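PDB 5JGF: vacuolar aminopeptidase 1 from Saccharomyces cerevisiae, which removes amino acids, preferably neutral or hydrophobic ones, from the N-terminus of peptides as a zinc-dependent dodecameric vacuolar enzyme and is the major cargo of the cytoplasm-to-vacuole targeting pathway. Local coordinates for residues I16-K21 / S30-L35; S71-G76 / E318-A323; I275-D280 / G458-W463; L312-V317 / A420-A425. All coordinates share one frame; numbering follows the deposited sequence.

Contact 1: I16-K21 / S30-L35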
loop_
_atom_site.group_PDB
_atom_site.type_symbol
_atom_site.label_atom_id
_atom_site.label_comp_id
_atom_site.label_asym_id
_atom_site.label_seq_id
_atom_site.Cartn_x
_atom_site.Cartn_y
_atom_site.Cartn_z
ATOM N N ILE D 16 -43.875 25.588 -13.941
ATOM C CA ILE D 16 -43.982 24.642 -12.831
ATOM C C ILE D 16 -45.134 23.666 -13.076
ATOM O O ILE D 16 -44.990 22.455 -12.882
ATOM C CB ILE D 16 -44.182 25.386 -11.487
ATOM C CG1 ILE D 16 -42.862 26.044 -11.067
ATOM C CG2 ILE D 16 -44.693 24.423 -10.414
ATOM C CD1 ILE D 16 -42.969 26.925 -9.836
ATOM N N ASP D 17 -46.276 24.191 -13.513
ATOM C CA ASP D 17 -47.431 23.342 -13.793
ATOM C C ASP D 17 -47.128 22.377 -14.940
ATOM O O ASP D 17 -47.509 21.210 -14.894
ATOM C CB ASP D 17 -48.658 24.192 -14.139
ATOM C CG ASP D 17 -49.130 25.035 -12.971
ATOM O OD1 ASP D 17 -48.823 24.672 -11.814
ATOM O OD2 ASP D 17 -49.821 26.053 -13.207
ATOM N N PHE D 18 -46.436 22.874 -15.961
ATOM C CA PHE D 18 -46.056 22.070 -17.120
ATOM C C PHE D 18 -45.208 20.877 -16.680
ATOM O O PHE D 18 -45.470 19.736 -17.063
ATOM C CB PHE D 18 -45.282 22.951 -18.114
ATOM C CG PHE D 18 -44.360 22.195 -19.036
ATOM C CD1 PHE D 18 -44.862 21.362 -20.029
ATOM C CD2 PHE D 18 -42.979 22.352 -18.929
ATOM C CE1 PHE D 18 -44.001 20.696 -20.910
ATOM C CE2 PHE D 18 -42.111 21.696 -19.800
ATOM C CZ PHE D 18 -42.621 20.866 -20.794
ATOM N N ILE D 19 -44.196 21.143 -15.861
ATOM C CA ILE D 19 -43.316 20.085 -15.378
ATOM C C ILE D 19 -44.087 19.063 -14.547
ATOM O O ILE D 19 -43.906 17.856 -14.706
ATOM C CB ILE D 19 -42.169 20.678 -14.522
ATOM C CG1 ILE D 19 -41.199 21.456 -15.420
ATOM C CG2 ILE D 19 -41.457 19.568 -13.745
ATOM C CD1 ILE D 19 -40.426 20.590 -16.410
ATOM N N TYR D 20 -44.952 19.560 -13.669
ATOM C CA TYR D 20 -45.750 18.719 -12.782
ATOM C C TYR D 20 -46.802 17.874 -13.505
ATOM O O TYR D 20 -47.010 16.708 -13.173
ATOM C CB TYR D 20 -46.435 19.602 -11.732
ATOM C CG TYR D 20 -47.215 18.851 -10.675
ATOM C CD1 TYR D 20 -46.573 17.987 -9.785
ATOM C CD2 TYR D 20 -48.591 19.032 -10.540
ATOM C CE1 TYR D 20 -47.280 17.326 -8.785
ATOM C CE2 TYR D 20 -49.310 18.374 -9.543
ATOM C CZ TYR D 20 -48.650 17.525 -8.670
ATOM O OH TYR D 20 -49.355 16.886 -7.675
ATOM N N LYS D 21 -47.461 18.458 -14.500
ATOM C CA LYS D 21 -48.504 17.740 -15.225
ATOM C C LYS D 21 -48.029 16.863 -16.375
ATOM O O LYS D 21 -48.809 16.089 -16.919
ATOM C CB LYS D 21 -49.550 18.735 -15.740
ATOM C CG LYS D 21 -50.331 19.421 -14.631
ATOM C CD LYS D 21 -51.251 20.502 -15.181
ATOM C CE LYS D 21 -52.068 21.150 -14.071
ATOM N NZ LYS D 21 -52.912 22.265 -14.589
ATOM N N SER D 30 -46.785 15.430 -25.933
ATOM C CA SER D 30 -48.236 15.517 -26.061
ATOM C C SER D 30 -48.685 16.907 -25.675
ATOM O O SER D 30 -49.579 17.461 -26.296
ATOM C CB SER D 30 -48.903 14.484 -25.152
ATOM O OG SER D 30 -50.297 14.444 -25.363
ATOM N N PHE D 31 -48.075 17.457 -24.629
ATOM C CA PHE D 31 -48.395 18.806 -24.157
ATOM C C PHE D 31 -48.142 19.848 -25.242
ATOM O O PHE D 31 -48.977 20.720 -25.491
ATOM C CB PHE D 31 -47.531 19.154 -22.936
ATOM C CG PHE D 31 -47.606 20.603 -22.526
ATOM C CD1 PHE D 31 -48.612 21.054 -21.674
ATOM C CD2 PHE D 31 -46.669 21.519 -22.998
ATOM C CE1 PHE D 31 -48.678 22.403 -21.297
ATOM C CE2 PHE D 31 -46.728 22.866 -22.627
ATOM C CZ PHE D 31 -47.734 23.306 -21.775
ATOM N N PHE D 32 -46.972 19.773 -25.869
ATOM C CA PHE D 32 -46.623 20.724 -26.917
ATOM C C PHE D 32 -47.465 20.543 -28.174
ATOM O O PHE D 32 -47.772 21.520 -28.865
ATOM C CB PHE D 32 -45.135 20.621 -27.266
ATOM C CG PHE D 32 -44.223 21.160 -26.196
ATOM C CD1 PHE D 32 -44.444 22.418 -25.647
ATOM C CD2 PHE D 32 -43.143 20.409 -25.739
ATOM C CE1 PHE D 32 -43.602 22.926 -24.652
ATOM C CE2 PHE D 32 -42.295 20.907 -24.746
ATOM C CZ PHE D 32 -42.526 22.167 -24.201
ATOM N N ALA D 33 -47.826 19.301 -28.478
ATOM C CA ALA D 33 -48.656 19.023 -29.645
ATOM C C ALA D 33 -50.010 19.679 -29.447
ATOM O O ALA D 33 -50.570 20.274 -30.369
ATOM C CB ALA D 33 -48.831 17.518 -29.822
ATOM N N GLU D 34 -50.531 19.564 -28.233
ATOM C CA GLU D 34 -51.823 20.140 -27.893
ATOM C C GLU D 34 -51.776 21.658 -27.974
ATOM O O GLU D 34 -52.720 22.294 -28.454
ATOM C CB GLU D 34 -52.215 19.701 -26.489
ATOM C CG GLU D 34 -53.632 20.051 -26.101
ATOM C CD GLU D 34 -54.024 19.408 -24.776
ATOM O OE1 GLU D 34 -54.901 19.927 -24.061
ATOM O OE2 GLU D 34 -53.441 18.366 -24.428
ATOM N N LEU D 35 -50.671 22.231 -27.506
ATOM C CA LEU D 35 -50.476 23.677 -27.532
ATOM C C LEU D 35 -50.383 24.164 -28.974
ATOM O O LEU D 35 -50.940 25.208 -29.331
ATOM C CB LEU D 35 -49.189 24.042 -26.785
ATOM C CG LEU D 35 -48.847 25.532 -26.697
ATOM C CD1 LEU D 35 -49.923 26.244 -25.885
ATOM C CD2 LEU D 35 -47.476 25.714 -26.049
#

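Contact 2: S71-G76 / E318-A323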
loop_
_atom_site.group_PDB
_atom_site.type_symbol
_atom_site.label_atom_id
_atom_site.label_comp_id
_atom_site.label_asym_id
_atom_site.label_seq_id
_atom_site.Cartn_x
_atom_site.Cartn_y
_atom_site.Cartn_z
ATOM N N SER D 71 -41.106 18.262 -34.024
ATOM C CA SER D 71 -40.577 19.395 -34.767
ATOM C C SER D 71 -41.732 20.283 -35.203
ATOM O O SER D 71 -42.630 19.839 -35.919
ATOM C CB SER D 71 -39.803 18.932 -36.001
ATOM O OG SER D 71 -39.273 20.048 -36.701
ATOM N N ALA D 72 -41.716 21.527 -34.740
ATOM C CA ALA D 72 -42.748 22.492 -35.092
ATOM C C ALA D 72 -42.067 23.502 -35.996
ATOM O O ALA D 72 -40.941 23.924 -35.722
ATOM C CB ALA D 72 -43.278 23.180 -33.844
ATOM N N PHE D 73 -42.731 23.887 -37.081
ATOM C CA PHE D 73 -42.125 24.845 -37.983
ATOM C C PHE D 73 -43.108 25.783 -38.668
ATOM O O PHE D 73 -44.298 25.486 -38.797
ATOM C CB PHE D 73 -41.263 24.118 -39.025
ATOM C CG PHE D 73 -42.000 23.067 -39.821
ATOM C CD1 PHE D 73 -42.405 23.324 -41.129
ATOM C CD2 PHE D 73 -42.247 21.807 -39.281
ATOM C CE1 PHE D 73 -43.039 22.335 -41.892
ATOM C CE2 PHE D 73 -42.879 20.814 -40.033
ATOM C CZ PHE D 73 -43.274 21.080 -41.343
ATOM N N ILE D 74 -42.581 26.930 -39.075
ATOM C CA ILE D 74 -43.349 27.963 -39.754
ATOM C C ILE D 74 -42.620 28.237 -41.063
ATOM O O ILE D 74 -41.450 28.624 -41.060
ATOM C CB ILE D 74 -43.390 29.256 -38.922
ATOM C CG1 ILE D 74 -43.864 28.943 -37.500
ATOM C CG2 ILE D 74 -44.321 30.273 -39.582
ATOM C CD1 ILE D 74 -43.762 30.120 -36.547
ATOM N N LEU D 75 -43.314 28.029 -42.177
ATOM C CA LEU D 75 -42.731 28.232 -43.498
ATOM C C LEU D 75 -43.455 29.358 -44.230
ATOM O O LEU D 75 -44.662 29.285 -44.455
ATOM C CB LEU D 75 -42.828 26.931 -44.299
ATOM C CG LEU D 75 -42.340 26.900 -45.753
ATOM C CD1 LEU D 75 -40.885 27.343 -45.849
ATOM C CD2 LEU D 75 -42.505 25.489 -46.290
ATOM N N GLY D 76 -42.710 30.394 -44.595
ATOM C CA GLY D 76 -43.306 31.528 -45.278
ATOM C C GLY D 76 -43.492 31.321 -46.768
ATOM O O GLY D 76 -42.666 30.694 -47.428
ATOM N N GLU D 318 -35.996 19.193 -45.598
ATOM C CA GLU D 318 -35.963 18.626 -46.942
ATOM C C GLU D 318 -37.369 18.343 -47.464
ATOM O O GLU D 318 -37.702 18.722 -48.588
ATOM C CB GLU D 318 -35.129 17.339 -46.980
ATOM C CG GLU D 318 -35.278 16.561 -48.289
ATOM C CD GLU D 318 -34.180 15.534 -48.510
ATOM O OE1 GLU D 318 -33.656 14.986 -47.518
ATOM O OE2 GLU D 318 -33.849 15.264 -49.685
ATOM N N ARG D 319 -38.192 17.687 -46.651
ATOM C CA ARG D 319 -39.557 17.357 -47.052
ATOM C C ARG D 319 -40.385 18.613 -47.313
ATOM O O ARG D 319 -41.150 18.676 -48.280
ATOM C CB ARG D 319 -40.240 16.516 -45.969
ATOM C CG ARG D 319 -39.539 15.199 -45.686
ATOM C CD ARG D 319 -40.205 14.414 -44.567
ATOM N NE ARG D 319 -41.528 13.928 -44.944
ATOM C CZ ARG D 319 -42.104 12.854 -44.418
ATOM N NH1 ARG D 319 -41.473 12.143 -43.490
ATOM N NH2 ARG D 319 -43.311 12.483 -44.823
ATOM N N SER D 320 -40.229 19.605 -46.445
ATOM C CA SER D 320 -40.962 20.860 -46.566
ATOM C C SER D 320 -40.576 21.625 -47.825
ATOM O O SER D 320 -41.443 22.036 -48.600
ATOM C CB SER D 320 -40.711 21.735 -45.334
ATOM O OG SER D 320 -41.278 21.142 -44.180
ATOM N N SER D 321 -39.275 21.811 -48.025
ATOM C CA SER D 321 -38.782 22.534 -49.189
ATOM C C SER D 321 -39.172 21.827 -50.486
ATOM O O SER D 321 -39.380 22.476 -51.513
ATOM C CB SER D 321 -37.259 22.703 -49.108
ATOM O OG SER D 321 -36.588 21.456 -49.070
ATOM N N SER D 322 -39.282 20.501 -50.439
ATOM C CA SER D 322 -39.662 19.732 -51.622
ATOM C C SER D 322 -41.139 19.915 -51.957
ATOM O O SER D 322 -41.497 20.105 -53.115
ATOM C CB SER D 322 -39.371 18.242 -51.419
ATOM O OG SER D 322 -37.977 17.989 -51.451
ATOM N N ALA D 323 -41.993 19.862 -50.941
ATOM C CA ALA D 323 -43.431 20.014 -51.145
ATOM C C ALA D 323 -43.810 21.466 -51.424
ATOM O O ALA D 323 -44.748 21.748 -52.163
ATOM C CB ALA D 323 -44.179 19.510 -49.918
#

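Contact 3: I275-D280 / G458-W463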
loop_
_atom_site.group_PDB
_atom_site.type_symbol
_atom_site.label_atom_id
_atom_site.label_comp_id
_atom_site.label_asym_id
_atom_site.label_seq_id
_atom_site.Cartn_x
_atom_site.Cartn_y
_atom_site.Cartn_z
ATOM N N ILE D 275 -44.430 30.025 -30.182
ATOM C CA ILE D 275 -45.865 30.278 -30.214
ATOM C C ILE D 275 -46.171 31.772 -30.140
ATOM O O ILE D 275 -47.010 32.273 -30.891
ATOM C CB ILE D 275 -46.588 29.516 -29.066
ATOM C CG1 ILE D 275 -47.133 28.185 -29.594
ATOM C CG2 ILE D 275 -47.736 30.347 -28.502
ATOM C CD1 ILE D 275 -46.101 27.310 -30.251
ATOM N N CYS D 276 -45.493 32.480 -29.241
ATOM C CA CYS D 276 -45.695 33.920 -29.103
ATOM C C CYS D 276 -45.316 34.608 -30.404
ATOM O O CYS D 276 -45.989 35.536 -30.850
ATOM C CB CYS D 276 -44.832 34.482 -27.971
ATOM S SG CYS D 276 -45.363 33.999 -26.319
ATOM N N TYR D 277 -44.225 34.147 -31.004
ATOM C CA TYR D 277 -43.738 34.701 -32.258
ATOM C C TYR D 277 -44.700 34.400 -33.403
ATOM O O TYR D 277 -45.007 35.274 -34.218
ATOM C CB TYR D 277 -42.348 34.127 -32.560
ATOM C CG TYR D 277 -41.888 34.295 -33.991
ATOM C CD1 TYR D 277 -41.931 33.224 -34.884
ATOM C CD2 TYR D 277 -41.404 35.519 -34.453
ATOM C CE1 TYR D 277 -41.501 33.367 -36.202
ATOM C CE2 TYR D 277 -40.974 35.673 -35.766
ATOM C CZ TYR D 277 -41.026 34.594 -36.635
ATOM O OH TYR D 277 -40.605 34.743 -37.937
ATOM N N ALA D 278 -45.182 33.163 -33.447
ATOM C CA ALA D 278 -46.103 32.718 -34.488
ATOM C C ALA D 278 -47.402 33.521 -34.520
ATOM O O ALA D 278 -48.017 33.672 -35.578
ATOM C CB ALA D 278 -46.418 31.238 -34.298
ATOM N N LYS D 279 -47.813 34.026 -33.363
ATOM C CA LYS D 279 -49.046 34.798 -33.251
ATOM C C LYS D 279 -49.075 36.004 -34.182
ATOM O O LYS D 279 -50.136 36.382 -34.680
ATOM C CB LYS D 279 -49.249 35.256 -31.805
ATOM N N ASP D 280 -47.915 36.608 -34.421
ATOM C CA ASP D 280 -47.855 37.778 -35.286
ATOM C C ASP D 280 -47.273 37.497 -36.656
ATOM O O ASP D 280 -47.001 38.424 -37.417
ATOM C CB ASP D 280 -47.041 38.888 -34.624
ATOM C CG ASP D 280 -47.677 39.387 -33.354
ATOM O OD1 ASP D 280 -48.924 39.474 -33.317
ATOM O OD2 ASP D 280 -46.939 39.699 -32.397
ATOM N N GLY D 458 -36.869 37.003 -29.312
ATOM C CA GLY D 458 -36.049 37.969 -30.022
ATOM C C GLY D 458 -35.255 37.312 -31.136
ATOM O O GLY D 458 -35.001 37.923 -32.178
ATOM N N PHE D 459 -34.854 36.062 -30.918
ATOM C CA PHE D 459 -34.100 35.321 -31.922
ATOM C C PHE D 459 -34.930 35.118 -33.189
ATOM O O PHE D 459 -34.472 35.411 -34.293
ATOM C CB PHE D 459 -33.680 33.949 -31.382
ATOM C CG PHE D 459 -33.179 33.009 -32.446
ATOM C CD1 PHE D 459 -31.930 33.196 -33.030
ATOM C CD2 PHE D 459 -33.968 31.946 -32.881
ATOM C CE1 PHE D 459 -31.472 32.335 -34.031
ATOM C CE2 PHE D 459 -33.521 31.082 -33.881
ATOM C CZ PHE D 459 -32.271 31.276 -34.457
ATOM N N PHE D 460 -36.149 34.609 -33.035
ATOM C CA PHE D 460 -36.997 34.373 -34.199
ATOM C C PHE D 460 -37.324 35.668 -34.937
ATOM O O PHE D 460 -37.368 35.699 -36.167
ATOM C CB PHE D 460 -38.287 33.658 -33.789
ATOM C CG PHE D 460 -38.090 32.204 -33.457
ATOM C CD1 PHE D 460 -37.485 31.348 -34.372
ATOM C CD2 PHE D 460 -38.518 31.687 -32.238
ATOM C CE1 PHE D 460 -37.310 29.999 -34.083
ATOM C CE2 PHE D 460 -38.349 30.335 -31.939
ATOM C CZ PHE D 460 -37.744 29.491 -32.864
ATOM N N LYS D 461 -37.532 36.739 -34.186
ATOM C CA LYS D 461 -37.853 38.022 -34.793
ATOM C C LYS D 461 -36.696 38.673 -35.541
ATOM O O LYS D 461 -36.878 39.181 -36.649
ATOM C CB LYS D 461 -38.333 39.011 -33.730
ATOM C CG LYS D 461 -39.711 38.758 -33.167
ATOM C CD LYS D 461 -40.012 39.785 -32.083
ATOM C CE LYS D 461 -41.426 39.652 -31.554
ATOM N NZ LYS D 461 -41.673 40.588 -30.418
ATOM N N HIS D 462 -35.502 38.638 -34.954
ATOM C CA HIS D 462 -34.365 39.329 -35.550
ATOM C C HIS D 462 -33.119 38.580 -36.028
ATOM O O HIS D 462 -32.196 39.219 -36.531
ATOM C CB HIS D 462 -33.914 40.424 -34.578
ATOM C CG HIS D 462 -35.043 41.232 -34.014
ATOM N ND1 HIS D 462 -35.296 41.313 -32.662
ATOM C CD2 HIS D 462 -35.986 41.992 -34.620
ATOM C CE1 HIS D 462 -36.346 42.088 -32.458
ATOM N NE2 HIS D 462 -36.784 42.514 -33.630
ATOM N N TRP D 463 -33.061 37.259 -35.898
ATOM C CA TRP D 463 -31.843 36.566 -36.323
ATOM C C TRP D 463 -31.485 36.766 -37.795
ATOM O O TRP D 463 -30.314 36.937 -38.133
ATOM C CB TRP D 463 -31.922 35.062 -36.026
ATOM C CG TRP D 463 -32.648 34.267 -37.064
ATOM C CD1 TRP D 463 -33.983 33.990 -37.104
ATOM C CD2 TRP D 463 -32.080 33.677 -38.237
ATOM N NE1 TRP D 463 -34.282 33.263 -38.231
ATOM C CE2 TRP D 463 -33.133 33.060 -38.945
ATOM C CE3 TRP D 463 -30.781 33.613 -38.761
ATOM C CZ2 TRP D 463 -32.928 32.381 -40.155
ATOM C CZ3 TRP D 463 -30.577 32.939 -39.964
ATOM C CH2 TRP D 463 -31.649 32.333 -40.646
#

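Contact 4: L312-V317 / A420-A425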
loop_
_atom_site.group_PDB
_atom_site.type_symbol
_atom_site.label_atom_id
_atom_site.label_comp_id
_atom_site.label_asym_id
_atom_site.label_seq_id
_atom_site.Cartn_x
_atom_site.Cartn_y
_atom_site.Cartn_z
ATOM N N LEU D 312 -34.395 14.370 -37.571
ATOM C CA LEU D 312 -35.750 14.855 -37.834
ATOM C C LEU D 312 -35.727 16.282 -38.390
ATOM O O LEU D 312 -36.530 16.630 -39.257
ATOM C CB LEU D 312 -36.606 14.803 -36.566
ATOM C CG LEU D 312 -38.048 15.302 -36.745
ATOM C CD1 LEU D 312 -38.759 14.453 -37.806
ATOM C CD2 LEU D 312 -38.790 15.237 -35.418
ATOM N N LEU D 313 -34.805 17.106 -37.895
ATOM C CA LEU D 313 -34.691 18.485 -38.360
ATOM C C LEU D 313 -34.401 18.530 -39.854
ATOM O O LEU D 313 -35.095 19.212 -40.613
ATOM C CB LEU D 313 -33.570 19.211 -37.614
ATOM C CG LEU D 313 -33.197 20.593 -38.161
ATOM C CD1 LEU D 313 -34.354 21.560 -37.973
ATOM C CD2 LEU D 313 -31.956 21.103 -37.444
ATOM N N GLU D 314 -33.363 17.805 -40.264
ATOM C CA GLU D 314 -32.964 17.748 -41.662
ATOM C C GLU D 314 -34.111 17.216 -42.518
ATOM O O GLU D 314 -34.333 17.683 -43.638
ATOM C CB GLU D 314 -31.732 16.845 -41.828
ATOM C CG GLU D 314 -30.481 17.302 -41.065
ATOM C CD GLU D 314 -30.370 16.703 -39.665
ATOM O OE1 GLU D 314 -31.185 17.045 -38.789
ATOM O OE2 GLU D 314 -29.456 15.880 -39.442
ATOM N N SER D 315 -34.835 16.238 -41.987
ATOM C CA SER D 315 -35.962 15.648 -42.702
ATOM C C SER D 315 -37.064 16.677 -42.937
ATOM O O SER D 315 -37.582 16.802 -44.046
ATOM C CB SER D 315 -36.530 14.469 -41.913
ATOM O OG SER D 315 -37.698 13.965 -42.541
ATOM N N VAL D 316 -37.420 17.400 -41.883
ATOM C CA VAL D 316 -38.455 18.423 -41.959
ATOM C C VAL D 316 -38.119 19.467 -43.019
ATOM O O VAL D 316 -38.966 19.823 -43.839
ATOM C CB VAL D 316 -38.639 19.127 -40.592
ATOM C CG1 VAL D 316 -39.474 20.395 -40.755
ATOM C CG2 VAL D 316 -39.311 18.178 -39.610
ATOM N N VAL D 317 -36.882 19.951 -43.007
ATOM C CA VAL D 317 -36.466 20.961 -43.972
ATOM C C VAL D 317 -36.446 20.432 -45.406
ATOM O O VAL D 317 -36.843 21.142 -46.333
ATOM C CB VAL D 317 -35.080 21.540 -43.609
ATOM C CG1 VAL D 317 -34.602 22.491 -44.697
ATOM C CG2 VAL D 317 -35.170 22.287 -42.282
ATOM N N ALA D 420 -24.673 20.674 -35.973
ATOM C CA ALA D 420 -23.792 21.471 -36.825
ATOM C C ALA D 420 -23.130 20.619 -37.908
ATOM O O ALA D 420 -23.059 21.017 -39.076
ATOM C CB ALA D 420 -22.725 22.158 -35.975
ATOM N N SER D 421 -22.646 19.445 -37.520
ATOM C CA SER D 421 -21.978 18.546 -38.452
ATOM C C SER D 421 -22.941 17.953 -39.471
ATOM O O SER D 421 -22.614 17.834 -40.651
ATOM C CB SER D 421 -21.299 17.405 -37.684
ATOM O OG SER D 421 -20.357 17.920 -36.759
ATOM N N GLN D 422 -24.126 17.582 -39.003
ATOM C CA GLN D 422 -25.136 16.976 -39.860
ATOM C C GLN D 422 -25.702 17.942 -40.897
ATOM O O GLN D 422 -25.963 17.552 -42.036
ATOM C CB GLN D 422 -26.259 16.399 -38.993
ATOM C CG GLN D 422 -25.783 15.235 -38.120
ATOM C CD GLN D 422 -26.764 14.839 -37.028
ATOM O OE1 GLN D 422 -26.413 14.076 -36.125
ATOM N NE2 GLN D 422 -27.993 15.345 -37.103
ATOM N N THR D 423 -25.879 19.201 -40.511
ATOM C CA THR D 423 -26.436 20.200 -41.423
ATOM C C THR D 423 -25.383 21.039 -42.138
ATOM O O THR D 423 -25.570 21.432 -43.293
ATOM C CB THR D 423 -27.371 21.174 -40.683
ATOM O OG1 THR D 423 -26.618 21.897 -39.700
ATOM C CG2 THR D 423 -28.511 20.420 -39.999
ATOM N N GLY D 424 -24.281 21.316 -41.449
ATOM C CA GLY D 424 -23.235 22.144 -42.022
ATOM C C GLY D 424 -23.521 23.600 -41.683
ATOM O O GLY D 424 -22.815 24.505 -42.127
ATOM N N ALA D 425 -24.561 23.818 -40.881
ATOM C CA ALA D 425 -24.968 25.162 -40.478
ATOM C C ALA D 425 -24.290 25.635 -39.200
ATOM O O ALA D 425 -24.043 24.847 -38.289
ATOM C CB ALA D 425 -26.484 25.213 -40.291
#

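Contact 1: I16-K21 / S30-L35
Phe18 reaches out from helix 7-21 and divides its ring between Phe31 and Phe32 of the next helix, 25-38, a compact example of how one aromatic can bridge two. Its CB and CG make no close contact; with CG anti to the backbone N (chi1 156°) the ring is carried across to the second helix. The first atom to arrive is CD1, which lies 3.5 Å from Phe31 CD2 and 3.4 Å above the plane of the Phe31 ring, displaced toward its rim. Phe18 CE1 follows at 3.5 Å from Phe31 CD2, so CD1 and CE1 together form the side of the ring that meets Phe31. At the far corner, Phe18 CZ meets Phe32 CZ at 3.6 Å. Neither pairing is a stack or a T: the planes of Phe18 and Phe31 are inclined at 48°, those of Phe18 and Phe32 at 43°. Within helix 25-38, Phe32 CE1 also lies at the edge of the Phe31 ring, closing the triangle. With Phe31 cut back to an alanine, a gap would probably open beside Phe18 CD1 and CE1, leaving that ring with Phe32 as its one partner across the contact. The cluster rests against helix 261-278, where Phe18 meets Arg264 and the Phe268 ring and Phe32 packs on Met271, while Ala33 on the same helix as Phe32 touches strand 58-65.

Contact 2: S71-G76 / E318-A323
The Phe73 ring projects from strand 69-76 onto Ser320 of helix 312-324, overlapping the serine hydroxyl rather than a hydrocarbon surface. Ring atom CE1 comes within 3.1 Å of Ser320 OG, and CZ follows at 3.5 Å from the same oxygen, which approaches the ring obliquely. Ser320 CB stands farther back, 4.2 Å from Phe73 CE1. A first torsion of 56° sets CG of Phe73 between the backbone N and the carbonyl carbon, and the ring stands out from the strand toward the helix. Two residues on, Leu75 makes a looser contact: its CD2 branch lies 4.3 Å from Ser320 CB. Ser320 is thus the one helix residue that both strand side chains touch, with the phenyl group at its hydroxyl and the isobutyl group at its methylene.

Phe73 and Leu75 point to the same face of the strand, as residues two apart in a regular strand do, and this is the face on which helix 312-324 lies against the central mixed sheet. Ile74, between them, points to the other face and packs on helix 261-278. At the outer side of helix 312-324, Glu318 OE1 is hydrogen-bonded to His332 NE2 of a neighbouring subunit, so the same helix serves both core and assembly.

No hydrogen bond links strand to helix here. Ser320 OG is instead bonded to Val316 O, one turn earlier in its own helix, which implies that the hydroxyl can be buried against an aromatic ring without a partner from the strand.

Contact 3: I275-D280 / G458-W463
The ring of Tyr277 lies flat against the start of the Phe460 side chain, and the two side chains run at about a right angle to each other. Phe460 CB sits almost squarely over the middle of the tyrosine ring, 3.6 Å from its centroid and 10° off the normal, a clear CH-pi contact. The rings themselves share little: their planes are 28° from parallel, but they are slid apart, with centroids separated by 5.5 Å. That offset follows from Phe460 CG standing anti to its carbonyl carbon (chi1 -74°), which takes the phenyl group away past the tyrosine and down toward the sheet. Farther out along Tyr277, CE2 lies 3.6 Å from the backbone Phe460 O. Lys461 approaches differently, its CG near the plane of the tyrosine ring at the edge, 3.9 Å from Tyr277 CD2, while its extended chain runs past the tyrosine in the opposite direction. A serine in place of Tyr277 would probably strip Phe460 CB and Lys461 CG of the surface they lie against and leave a gap between the two helices. Beneath, Tyr277 touches Ser290, and Phe460 touches Ser290 and Val292, all on strand 289-295. Helices 261-278 and 448-468 therefore lie next to each other on one face of the mixed sheet, the layering typical of the alpha/beta/alpha catalytic domain of zinc exopeptidases such as those of family M18.

Contact 4: L312-V317 / A420-A425
Glu314 and Gln422, both partly exposed, make the close part of this contact. Gln422 NE2 donates to Glu314 OE2 at 2.8 Å, though not straight: the N-H...O angle is 136°, and the nitrogen meets the syn side of the oxygen 24° out of the carboxylate plane. The glutamate chain bends at chi2 (91°), which turns the carboxylate so that OE2 comes to 3.3 Å from Gln422 CB. A second bond, from Gln422 NE2 to Ala308 O, engages the same amide nitrogen, so the amide is held from two directions and its rotation is probably restricted. Helix 312-324 packs on the mixed sheet of the alpha/beta/alpha catalytic domain, and the end of helix 416-423, just before strand 426-434, meets its flank. There the second helix finishes in an ST turn: Thr423 OG1 accepts from Ala425 N at 3.1 Å, while also pairing with Leu419 O, and Gly424 takes up a positive phi. With its hydroxyl occupied in this way, Thr423 offers the methyl to the first helix. Here the fit is looser: Thr423 CG2 lies 3.8 Å from Glu314 CG and 4.3 Å from Leu313 CD2. Yet Leu313 here is buried, and Trp335 packs on both Leu313 and Thr423. Just past the threonine, Gly424 O is bonded to Arg305 NH1 of a neighbouring subunit.

Overall arrangement
Contact 1, between consecutive helices, is complete before the others begin; the later segments follow in the order 71-76, 275-280, 312-317, 318-323, 420-425 and 458-463, so contact 2 interlocks with contacts 3 and 4. Contacts 2 and 4, with centres 12 Å apart, share helix 312-324 on one face of the mixed sheet. Contact 3, 17 Å from contact 2 between centres, lies on the other face, and Ile74 of strand 69-76 reaches it by packing on Tyr277 and Ala278. Helix 261-278 continues to contact 1, where Leu35 touches Ile275. Remote parts of the chain are thereby joined in one layered catalytic domain, with contacts 2 and 4 beside subunit interfaces.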